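Local coordinates for protein adenylate kinase (Cryptosporidium parvum Iowa II, PDB 3BE4) that probably transfers a phosphoryl group from ATP to AMP, as adenylate kinases do, and is seen here holding the two-substrate mimic bis(adenosine)-5'-pentaphosphate, at residues K182-A185 against P186-K189. Numbering follows the deposited sequence.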
ATOM      1  N   LYS A 182      -4.224 -16.096  -2.872  1.00 20.49           N
ATOM      2  CA  LYS A 182      -5.172 -16.870  -2.056  1.00 23.02           C
ATOM      3  C   LYS A 182      -6.133 -15.991  -1.239  1.00 24.18           C
ATOM      4  O   LYS A 182      -7.377 -16.245  -1.124  1.00 24.97           O
ATOM      5  CB  LYS A 182      -4.393 -17.800  -1.125  1.00 22.07           C
ATOM      6  CG  LYS A 182      -3.813 -18.977  -1.912  1.00 29.30           C
ATOM      7  CD  LYS A 182      -2.884 -19.870  -0.966  1.00 32.00           C
ATOM      8  CE  LYS A 182      -2.320 -21.206  -1.633  1.00 37.06           C
ATOM      9  NZ  LYS A 182      -2.137 -21.201  -3.102  1.00 44.62           N
ATOM     10  N   GLN A 183      -5.611 -14.967  -0.569  1.00 21.36           N
ATOM     11  CA  GLN A 183      -6.327 -14.218   0.486  1.00 21.31           C
ATOM     12  C   GLN A 183      -6.744 -12.831   0.096  1.00 21.87           C
ATOM     13  O   GLN A 183      -7.782 -12.341   0.605  1.00 22.77           O
ATOM     14  CB  GLN A 183      -5.498 -14.180   1.786  1.00 23.58           C
ATOM     15  CG  GLN A 183      -5.520 -15.561   2.417  1.00 29.15           C
ATOM     16  CD  GLN A 183      -4.782 -15.666   3.701  1.00 36.87           C
ATOM     17  OE1 GLN A 183      -5.179 -15.118   4.728  1.00 38.85           O
ATOM     18  NE2 GLN A 183      -3.691 -16.404   3.667  1.00 36.87           N
ATOM     19  N   THR A 184      -5.934 -12.162  -0.747  1.00 17.97           N
ATOM     20  CA  THR A 184      -6.193 -10.726  -1.037  1.00 19.45           C
ATOM     21  C   THR A 184      -7.022 -10.596  -2.282  1.00 20.82           C
ATOM     22  O   THR A 184      -7.910  -9.796  -2.315  1.00 19.13           O
ATOM     23  CB  THR A 184      -4.863 -10.005  -1.192  1.00 19.36           C
ATOM     24  OG1 THR A 184      -4.118 -10.214   0.006  1.00 17.09           O
ATOM     25  CG2 THR A 184      -5.141  -8.464  -1.410  1.00 18.10           C
ATOM     26  N   ALA A 185      -6.696 -11.356  -3.336  1.00 22.18           N
ATOM     27  CA  ALA A 185      -7.418 -11.273  -4.591  1.00 23.40           C
ATOM     28  C   ALA A 185      -8.979 -11.362  -4.514  1.00 22.77           C
ATOM     29  O   ALA A 185      -9.638 -10.633  -5.286  1.00 23.47           O
ATOM     30  CB  ALA A 185      -6.851 -12.253  -5.550  1.00 23.90           C
ATOM     31  N   PRO A 186      -9.541 -12.144  -3.575  1.00 25.29           N
ATOM     32  CA  PRO A 186     -11.009 -12.178  -3.293  1.00 25.97           C
ATOM     33  C   PRO A 186     -11.663 -10.857  -2.949  1.00 27.10           C
ATOM     34  O   PRO A 186     -12.899 -10.703  -3.057  1.00 26.30           O
ATOM     35  CB  PRO A 186     -11.106 -13.041  -2.039  1.00 28.71           C
ATOM     36  CG  PRO A 186     -10.051 -14.052  -2.226  1.00 30.59           C
ATOM     37  CD  PRO A 186      -8.869 -13.170  -2.717  1.00 27.03           C
ATOM     38  N   LEU A 187     -10.840  -9.915  -2.489  1.00 22.05           N
ATOM     39  CA  LEU A 187     -11.324  -8.580  -2.231  1.00 21.53           C
ATOM     40  C   LEU A 187     -11.746  -7.840  -3.480  1.00 21.57           C
ATOM     41  O   LEU A 187     -12.520  -6.888  -3.369  1.00 21.85           O
ATOM     42  CB  LEU A 187     -10.283  -7.743  -1.485  1.00 21.55           C
ATOM     43  CG  LEU A 187      -9.931  -8.204  -0.102  1.00 21.92           C
ATOM     44  CD1 LEU A 187      -8.737  -7.301   0.282  1.00 25.56           C
ATOM     45  CD2 LEU A 187     -11.080  -7.916   0.856  1.00 29.23           C
ATOM     46  N   VAL A 188     -11.267  -8.243  -4.652  1.00 21.15           N
ATOM     47  CA  VAL A 188     -11.699  -7.547  -5.855  1.00 21.13           C
ATOM     48  C   VAL A 188     -13.206  -7.803  -6.042  1.00 23.87           C
ATOM     49  O   VAL A 188     -13.972  -6.867  -6.247  1.00 23.19           O
ATOM     50  CB  VAL A 188     -10.981  -8.044  -7.075  1.00 23.37           C
ATOM     51  CG1 VAL A 188     -11.507  -7.349  -8.309  1.00 25.56           C
ATOM     52  CG2 VAL A 188      -9.521  -7.687  -6.956  1.00 23.11           C
ATOM     53  N   LYS A 189     -13.640  -9.051  -5.902  1.00 24.28           N
ATOM     54  CA  LYS A 189     -15.117  -9.281  -6.005  1.00 26.36           C
ATOM     55  C   LYS A 189     -15.910  -8.622  -4.889  1.00 24.94           C
ATOM     56  O   LYS A 189     -16.980  -8.068  -5.143  1.00 26.26           O
ATOM     57  CB  LYS A 189     -15.336 -10.818  -6.121  1.00 26.43           C
ATOM     58  CG  LYS A 189     -14.838 -11.200  -7.468  0.50 26.86           C
ATOM     59  CD  LYS A 189     -15.036 -12.664  -7.837  0.50 27.98           C
ATOM     60  CE  LYS A 189     -14.362 -13.032  -9.216  0.50 28.52           C
ATOM     61  NZ  LYS A 189     -14.794 -12.271 -10.451  0.50 31.67           N
TER
HETATM   62  O   HOH W   1     -11.936 -11.494  -6.595  1.00 32.86           O
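The contact lies at the junction between helix 170-184 and helix 186-192, with a proline at the bend, where T184 meets L187 and A185 meets V188. Two successive i to i+3 backbone bonds tie it together. L187 N donates to T184 O at 2.9 Å, and V188 N donates to A185 O at 3.0 Å. P186 has no N-H to give, so it cannot extend the backbone bonding of the preceding helix. Its ring turns back on the preceding turn instead, with P186 CG 3.6 Å from K182 O. P186 CD lies 3.6 Å from A185 CB. A185 O has a second partner: a water donates to it at 2.8 Å and accepts from K189 N at 3.1 Å. The water thus links A185 O to the backbone one residue beyond V188.

T184 and L187 are buried. A chi1 of -57° sets T184 OG1 beside the backbone N and leaves CG2 beside the carbonyl carbon, where it meets L187 CD1 obliquely at 4.1 Å. The hydroxyl OG1 of T184 is hydrogen-bonded to R93 O. Both side chains touch I11 of strand 7-12, and L187 also packs on I95 and A98 of helix 95-108. V188 rests on L197 and R199 of strand 197-201. The arrangement is a junction of two consecutive helices with a proline at the bend, packed against the parallel sheet of the P-loop kinase core.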